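PDB 3VQI: Atg5 from Kluyveromyces marxianus, which takes part in autophagic vesicle formation and cytoplasm-to-vacuole transport, and is required for selective degradation of the nucleus. Local coordinates for residues H136-K148 against I161-W173. Residues are numbered along the deposited sequence; the frame is centred on the assembly and turned at random.
Sequences HSQIKDYWRHQWK and IMSLSIPDFENFW
Trp173 lays one face of its indole on Lys140. The lysine CG stands 3.9 Å from the centroid of the five-membered ring of Trp173, nearly on the ring normal, a CH-pi contact. At the edge of the same indole, Ile139 CG2 meets Trp173 CH2 at 4.0 Å. Lys140, Ile139, His136 and Trp143 form the hole that receives the side chain of Trp173 as a knob. Trp173 CE3 lies above one face of Trp143, offset toward the rim, and Trp147 CD1 above the opposite face. The Trp143 and Trp173 rings meet obliquely. The six-membered ring of Trp143 also meets the Phe172 ring obliquely, with centroids 5.0 Å apart. Phe172 turns its edge to the face of Trp147, an edge-to-face pair, with Phe172 CZ 3.8 Å from Trp147 CE2. The guanidinium of Arg144 lies flat on Phe169. Arg144 CZ is 3.7 Å from the centroid of the Phe169 ring, and the planes differ by 9°, giving a stacked cation-pi pair. The Lys140 chain is extended, with CG anti to the backbone N (chi1 -171°). It passes across the face of the indole and carries NZ past it to Glu170. There NZ makes a salt bridge to Glu170 OE2 at 3.0 Å, on the syn lone pair, and a weak bond to OE1. Farther along helix 135-155, Trp147 CB meets Ile161 CD1 at 3.8 Å. An alanine in place of Trp173 would probably open a gap beside Trp143 and leave the aliphatic part of Lys140 without its aromatic support. The contact joins helix 135-155 to helix 166-178 in the alpha-helical bundle region of Atg5. The axes of segments 136-148 and 166-173 lie at 108°. NE1 of the buried Trp143 and NE1 of the buried Trp147 both bond to Ile265 O. The aromatic cluster thus makes a largely apolar joint: the Lys140 alkyl chain lies on Trp173 with its charge paired to Glu170, and the Arg144 charge lies on Phe169.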
loop_
_atom_site.group_PDB
_atom_site.type_symbol
_atom_site.label_atom_id
_atom_site.label_comp_id
_atom_site.label_asym_id
_atom_site.label_seq_id
_atom_site.Cartn_x
_atom_site.Cartn_y
_atom_site.Cartn_z
ATOM N N HIS A 136 10.728 -5.179 -8.984
ATOM C CA HIS A 136 11.108 -3.978 -8.264
ATOM C C HIS A 136 11.292 -2.747 -9.132
ATOM O O HIS A 136 10.836 -1.659 -8.770
ATOM C CB HIS A 136 12.356 -4.261 -7.429
ATOM C CG HIS A 136 12.137 -5.317 -6.392
ATOM N ND1 HIS A 136 12.208 -6.661 -6.678
ATOM C CD2 HIS A 136 11.731 -5.229 -5.104
ATOM C CE1 HIS A 136 11.848 -7.357 -5.615
ATOM N NE2 HIS A 136 11.551 -6.512 -4.644
ATOM N N SER A 137 11.934 -2.916 -10.283
ATOM C CA SER A 137 12.150 -1.803 -11.203
ATOM C C SER A 137 10.825 -1.100 -11.451
ATOM O O SER A 137 10.710 0.117 -11.327
ATOM C CB SER A 137 12.690 -2.326 -12.532
ATOM O OG SER A 137 13.486 -3.484 -12.329
ATOM N N GLN A 138 9.817 -1.888 -11.790
ATOM C CA GLN A 138 8.491 -1.356 -12.077
ATOM C C GLN A 138 7.836 -0.735 -10.854
ATOM O O GLN A 138 7.247 0.348 -10.944
ATOM C CB GLN A 138 7.603 -2.468 -12.621
ATOM C CG GLN A 138 6.302 -1.997 -13.214
ATOM C CD GLN A 138 5.486 -3.155 -13.765
ATOM O OE1 GLN A 138 6.022 -4.230 -14.044
ATOM N NE2 GLN A 138 4.194 -2.941 -13.935
ATOM N N ILE A 139 7.933 -1.421 -9.715
ATOM C CA ILE A 139 7.337 -0.912 -8.497
ATOM C C ILE A 139 7.998 0.413 -8.153
ATOM O O ILE A 139 7.356 1.353 -7.679
ATOM C CB ILE A 139 7.516 -1.908 -7.321
ATOM C CG1 ILE A 139 6.771 -3.209 -7.617
ATOM C CG2 ILE A 139 6.996 -1.302 -6.034
ATOM C CD1 ILE A 139 6.838 -4.215 -6.501
ATOM N N LYS A 140 9.302 0.473 -8.400
ATOM C CA LYS A 140 10.099 1.665 -8.134
ATOM C C LYS A 140 9.502 2.840 -8.914
ATOM O O LYS A 140 9.061 3.828 -8.326
ATOM C CB LYS A 140 11.541 1.390 -8.570
ATOM C CG LYS A 140 12.594 2.426 -8.179
ATOM C CD LYS A 140 13.956 1.925 -8.656
ATOM C CE LYS A 140 15.080 2.932 -8.461
ATOM N NZ LYS A 140 16.376 2.313 -8.903
ATOM N N ASP A 141 9.477 2.716 -10.238
ATOM C CA ASP A 141 8.928 3.759 -11.093
ATOM C C ASP A 141 7.590 4.275 -10.623
ATOM O O ASP A 141 7.375 5.484 -10.561
ATOM C CB ASP A 141 8.748 3.254 -12.514
ATOM C CG ASP A 141 9.913 3.578 -13.388
ATOM O OD1 ASP A 141 11.010 3.021 -13.149
ATOM O OD2 ASP A 141 9.727 4.403 -14.312
ATOM N N TYR A 142 6.682 3.365 -10.300
ATOM C CA TYR A 142 5.363 3.777 -9.861
ATOM C C TYR A 142 5.417 4.493 -8.528
ATOM O O TYR A 142 4.858 5.576 -8.382
ATOM C CB TYR A 142 4.422 2.572 -9.788
ATOM C CG TYR A 142 3.000 2.892 -9.369
ATOM C CD1 TYR A 142 2.621 2.863 -8.028
ATOM C CD2 TYR A 142 2.026 3.194 -10.324
ATOM C CE1 TYR A 142 1.303 3.121 -7.643
ATOM C CE2 TYR A 142 0.704 3.456 -9.954
ATOM C CZ TYR A 142 0.349 3.416 -8.616
ATOM O OH TYR A 142 -0.958 3.667 -8.254
ATOM N N TRP A 143 6.076 3.887 -7.549
ATOM C CA TRP A 143 6.208 4.509 -6.237
ATOM C C TRP A 143 6.799 5.920 -6.427
ATOM O O TRP A 143 6.346 6.894 -5.822
ATOM C CB TRP A 143 7.136 3.669 -5.366
ATOM C CG TRP A 143 7.480 4.292 -4.059
ATOM C CD1 TRP A 143 6.682 4.392 -2.959
ATOM C CD2 TRP A 143 8.731 4.890 -3.704
ATOM N NE1 TRP A 143 7.361 5.010 -1.936
ATOM C CE2 TRP A 143 8.622 5.325 -2.368
ATOM C CE3 TRP A 143 9.935 5.098 -4.389
ATOM C CZ2 TRP A 143 9.673 5.953 -1.698
ATOM C CZ3 TRP A 143 10.981 5.725 -3.719
ATOM C CH2 TRP A 143 10.843 6.141 -2.387
ATOM N N ARG A 144 7.813 6.011 -7.285
ATOM C CA ARG A 144 8.473 7.281 -7.581
ATOM C C ARG A 144 7.439 8.331 -7.978
ATOM O O ARG A 144 7.283 9.361 -7.316
ATOM C CB ARG A 144 9.456 7.111 -8.741
ATOM C CG ARG A 144 10.541 8.160 -8.752
ATOM C CD ARG A 144 11.116 8.422 -10.135
ATOM N NE ARG A 144 12.405 9.124 -10.086
ATOM C CZ ARG A 144 12.678 10.189 -9.326
ATOM N NH1 ARG A 144 11.756 10.711 -8.523
ATOM N NH2 ARG A 144 13.888 10.739 -9.363
ATOM N N HIS A 145 6.736 8.048 -9.072
ATOM C CA HIS A 145 5.715 8.944 -9.601
ATOM C C HIS A 145 4.617 9.258 -8.590
ATOM O O HIS A 145 3.956 10.283 -8.679
ATOM C CB HIS A 145 5.128 8.366 -10.894
ATOM C CG HIS A 145 6.152 8.138 -11.971
ATOM N ND1 HIS A 145 7.199 9.010 -12.199
ATOM C CD2 HIS A 145 6.283 7.149 -12.887
ATOM C CE1 HIS A 145 7.930 8.566 -13.207
ATOM N NE2 HIS A 145 7.398 7.439 -13.644
ATOM N N GLN A 146 4.434 8.395 -7.608
ATOM C CA GLN A 146 3.432 8.666 -6.597
ATOM C C GLN A 146 3.941 9.835 -5.760
ATOM O O GLN A 146 3.188 10.745 -5.423
ATOM C CB GLN A 146 3.216 7.440 -5.712
ATOM C CG GLN A 146 1.761 7.092 -5.511
ATOM C CD GLN A 146 1.053 6.831 -6.827
ATOM O OE1 GLN A 146 -0.065 7.290 -7.045
ATOM N NE2 GLN A 146 1.702 6.091 -7.711
ATOM N N TRP A 147 5.227 9.809 -5.417
ATOM C CA TRP A 147 5.814 10.885 -4.620
ATOM C C TRP A 147 5.919 12.147 -5.453
ATOM O O TRP A 147 5.687 13.253 -4.970
ATOM C CB TRP A 147 7.202 10.491 -4.104
ATOM C CG TRP A 147 7.142 9.935 -2.731
ATOM C CD1 TRP A 147 7.212 8.625 -2.376
ATOM C CD2 TRP A 147 6.895 10.669 -1.527
ATOM N NE1 TRP A 147 7.018 8.492 -1.024
ATOM C CE2 TRP A 147 6.821 9.732 -0.475
ATOM C CE3 TRP A 147 6.730 12.032 -1.232
ATOM C CZ2 TRP A 147 6.587 10.109 0.859
ATOM C CZ3 TRP A 147 6.499 12.411 0.095
ATOM C CH2 TRP A 147 6.429 11.448 1.124
ATOM N N LYS A 148 6.269 11.959 -6.716
ATOM C CA LYS A 148 6.393 13.059 -7.643
ATOM C C LYS A 148 5.038 13.745 -7.666
ATOM O O LYS A 148 4.926 14.890 -8.093
ATOM C CB LYS A 148 6.743 12.518 -9.032
ATOM C CG LYS A 148 7.246 13.552 -10.038
ATOM C CD LYS A 148 7.937 12.847 -11.211
ATOM C CE LYS A 148 8.621 13.821 -12.165
ATOM N NZ LYS A 148 9.440 13.082 -13.175
ATOM N N ILE A 161 11.355 17.731 -4.831
ATOM C CA ILE A 161 11.691 16.360 -5.208
ATOM C C ILE A 161 12.534 16.222 -6.475
ATOM O O ILE A 161 13.348 15.306 -6.582
ATOM C CB ILE A 161 10.411 15.489 -5.347
ATOM C CG1 ILE A 161 10.798 14.013 -5.489
ATOM C CG2 ILE A 161 9.597 15.944 -6.540
ATOM C CD1 ILE A 161 9.629 13.059 -5.498
ATOM N N MET A 162 12.345 17.116 -7.438
ATOM C CA MET A 162 13.133 17.052 -8.666
ATOM C C MET A 162 14.538 17.565 -8.362
ATOM O O MET A 162 15.478 17.348 -9.129
ATOM C CB MET A 162 12.488 17.901 -9.764
ATOM C CG MET A 162 11.193 17.321 -10.321
ATOM S SD MET A 162 11.421 15.977 -11.505
ATOM C CE MET A 162 10.856 16.778 -13.038
ATOM N N SER A 163 14.669 18.237 -7.221
ATOM C CA SER A 163 15.944 18.798 -6.782
ATOM C C SER A 163 16.861 17.764 -6.133
ATOM O O SER A 163 18.074 17.963 -6.072
ATOM C CB SER A 163 15.703 19.944 -5.794
ATOM O OG SER A 163 14.970 20.993 -6.402
ATOM N N LEU A 164 16.277 16.672 -5.643
ATOM C CA LEU A 164 17.043 15.610 -4.993
ATOM C C LEU A 164 18.054 14.988 -5.946
ATOM O O LEU A 164 17.725 14.691 -7.100
ATOM C CB LEU A 164 16.108 14.516 -4.468
ATOM C CG LEU A 164 15.154 14.892 -3.331
ATOM C CD1 LEU A 164 14.273 13.701 -2.999
ATOM C CD2 LEU A 164 15.939 15.324 -2.110
ATOM N N SER A 165 19.283 14.803 -5.463
ATOM C CA SER A 165 20.341 14.197 -6.264
ATOM C C SER A 165 19.925 12.755 -6.494
ATOM O O SER A 165 19.142 12.207 -5.718
ATOM C CB SER A 165 21.679 14.246 -5.520
ATOM O OG SER A 165 21.604 13.584 -4.267
ATOM N N ILE A 166 20.435 12.133 -7.549
ATOM C CA ILE A 166 20.057 10.755 -7.826
ATOM C C ILE A 166 20.283 9.817 -6.638
ATOM O O ILE A 166 19.360 9.117 -6.226
ATOM C CB ILE A 166 20.773 10.212 -9.090
ATOM C CG1 ILE A 166 20.093 10.782 -10.343
ATOM C CG2 ILE A 166 20.737 8.689 -9.108
ATOM C CD1 ILE A 166 20.620 10.221 -11.655
ATOM N N PRO A 167 21.499 9.804 -6.058
ATOM C CA PRO A 167 21.793 8.927 -4.912
ATOM C C PRO A 167 20.963 9.217 -3.650
ATOM O O PRO A 167 20.778 8.343 -2.797
ATOM C CB PRO A 167 23.291 9.145 -4.692
ATOM C CG PRO A 167 23.488 10.553 -5.125
ATOM C CD PRO A 167 22.675 10.621 -6.398
ATOM N N ASP A 168 20.463 10.445 -3.549
ATOM C CA ASP A 168 19.664 10.879 -2.405
ATOM C C ASP A 168 18.264 10.285 -2.510
ATOM O O ASP A 168 17.645 9.943 -1.503
ATOM C CB ASP A 168 19.607 12.407 -2.368
ATOM C CG ASP A 168 19.541 12.951 -0.955
ATOM O OD1 ASP A 168 20.347 12.507 -0.108
ATOM O OD2 ASP A 168 18.694 13.828 -0.689
ATOM N N PHE A 169 17.774 10.175 -3.745
ATOM C CA PHE A 169 16.474 9.574 -4.025
ATOM C C PHE A 169 16.595 8.050 -3.992
ATOM O O PHE A 169 15.717 7.353 -3.468
ATOM C CB PHE A 169 15.956 10.010 -5.398
ATOM C CG PHE A 169 14.866 9.122 -5.933
ATOM C CD1 PHE A 169 15.165 8.029 -6.760
ATOM C CD2 PHE A 169 13.549 9.320 -5.539
ATOM C CE1 PHE A 169 14.157 7.148 -7.177
ATOM C CE2 PHE A 169 12.541 8.452 -5.946
ATOM C CZ PHE A 169 12.845 7.360 -6.767
ATOM N N GLU A 170 17.684 7.543 -4.575
ATOM C CA GLU A 170 17.990 6.100 -4.629
ATOM C C GLU A 170 18.069 5.613 -3.208
ATOM O O GLU A 170 17.699 4.505 -2.907
ATOM C CB GLU A 170 19.350 5.868 -5.312
ATOM C CG GLU A 170 19.678 4.414 -5.748
ATOM C CD GLU A 170 18.599 3.824 -6.647
ATOM O OE1 GLU A 170 17.925 4.616 -7.348
ATOM O OE2 GLU A 170 18.411 2.578 -6.667
ATOM N N ASN A 171 18.605 6.464 -2.349
ATOM C CA ASN A 171 18.743 6.170 -0.932
ATOM C C ASN A 171 17.326 6.182 -0.342
ATOM O O ASN A 171 17.032 5.468 0.619
ATOM C CB ASN A 171 19.607 7.250 -0.243
ATOM C CG ASN A 171 20.085 6.820 1.106
ATOM O OD1 ASN A 171 20.638 7.607 1.865
ATOM N ND2 ASN A 171 19.886 5.543 1.415
ATOM N N PHE A 172 16.456 7.013 -0.916
ATOM C CA PHE A 172 15.059 7.131 -0.467
ATOM C C PHE A 172 14.375 5.792 -0.735
ATOM O O PHE A 172 13.702 5.235 0.128
ATOM C CB PHE A 172 14.364 8.263 -1.244
ATOM C CG PHE A 172 13.025 8.667 -0.691
ATOM C CD1 PHE A 172 12.777 8.637 0.675
ATOM C CD2 PHE A 172 12.030 9.143 -1.542
ATOM C CE1 PHE A 172 11.560 9.069 1.191
ATOM C CE2 PHE A 172 10.803 9.579 -1.032
ATOM C CZ PHE A 172 10.572 9.545 0.337
ATOM N N TRP A 173 14.581 5.277 -1.942
ATOM C CA TRP A 173 14.021 3.994 -2.341
ATOM C C TRP A 173 14.553 2.913 -1.407
ATOM O O TRP A 173 13.784 2.231 -0.721
ATOM C CB TRP A 173 14.422 3.680 -3.784
ATOM C CG TRP A 173 14.062 2.289 -4.258
ATOM C CD1 TRP A 173 14.916 1.358 -4.783
ATOM C CD2 TRP A 173 12.754 1.699 -4.298
ATOM N NE1 TRP A 173 14.222 0.227 -5.151
ATOM C CE2 TRP A 173 12.893 0.409 -4.865
ATOM C CE3 TRP A 173 11.477 2.136 -3.912
ATOM C CZ2 TRP A 173 11.807 -0.449 -5.058
ATOM C CZ3 TRP A 173 10.392 1.281 -4.104
ATOM C CH2 TRP A 173 10.568 0.001 -4.675
#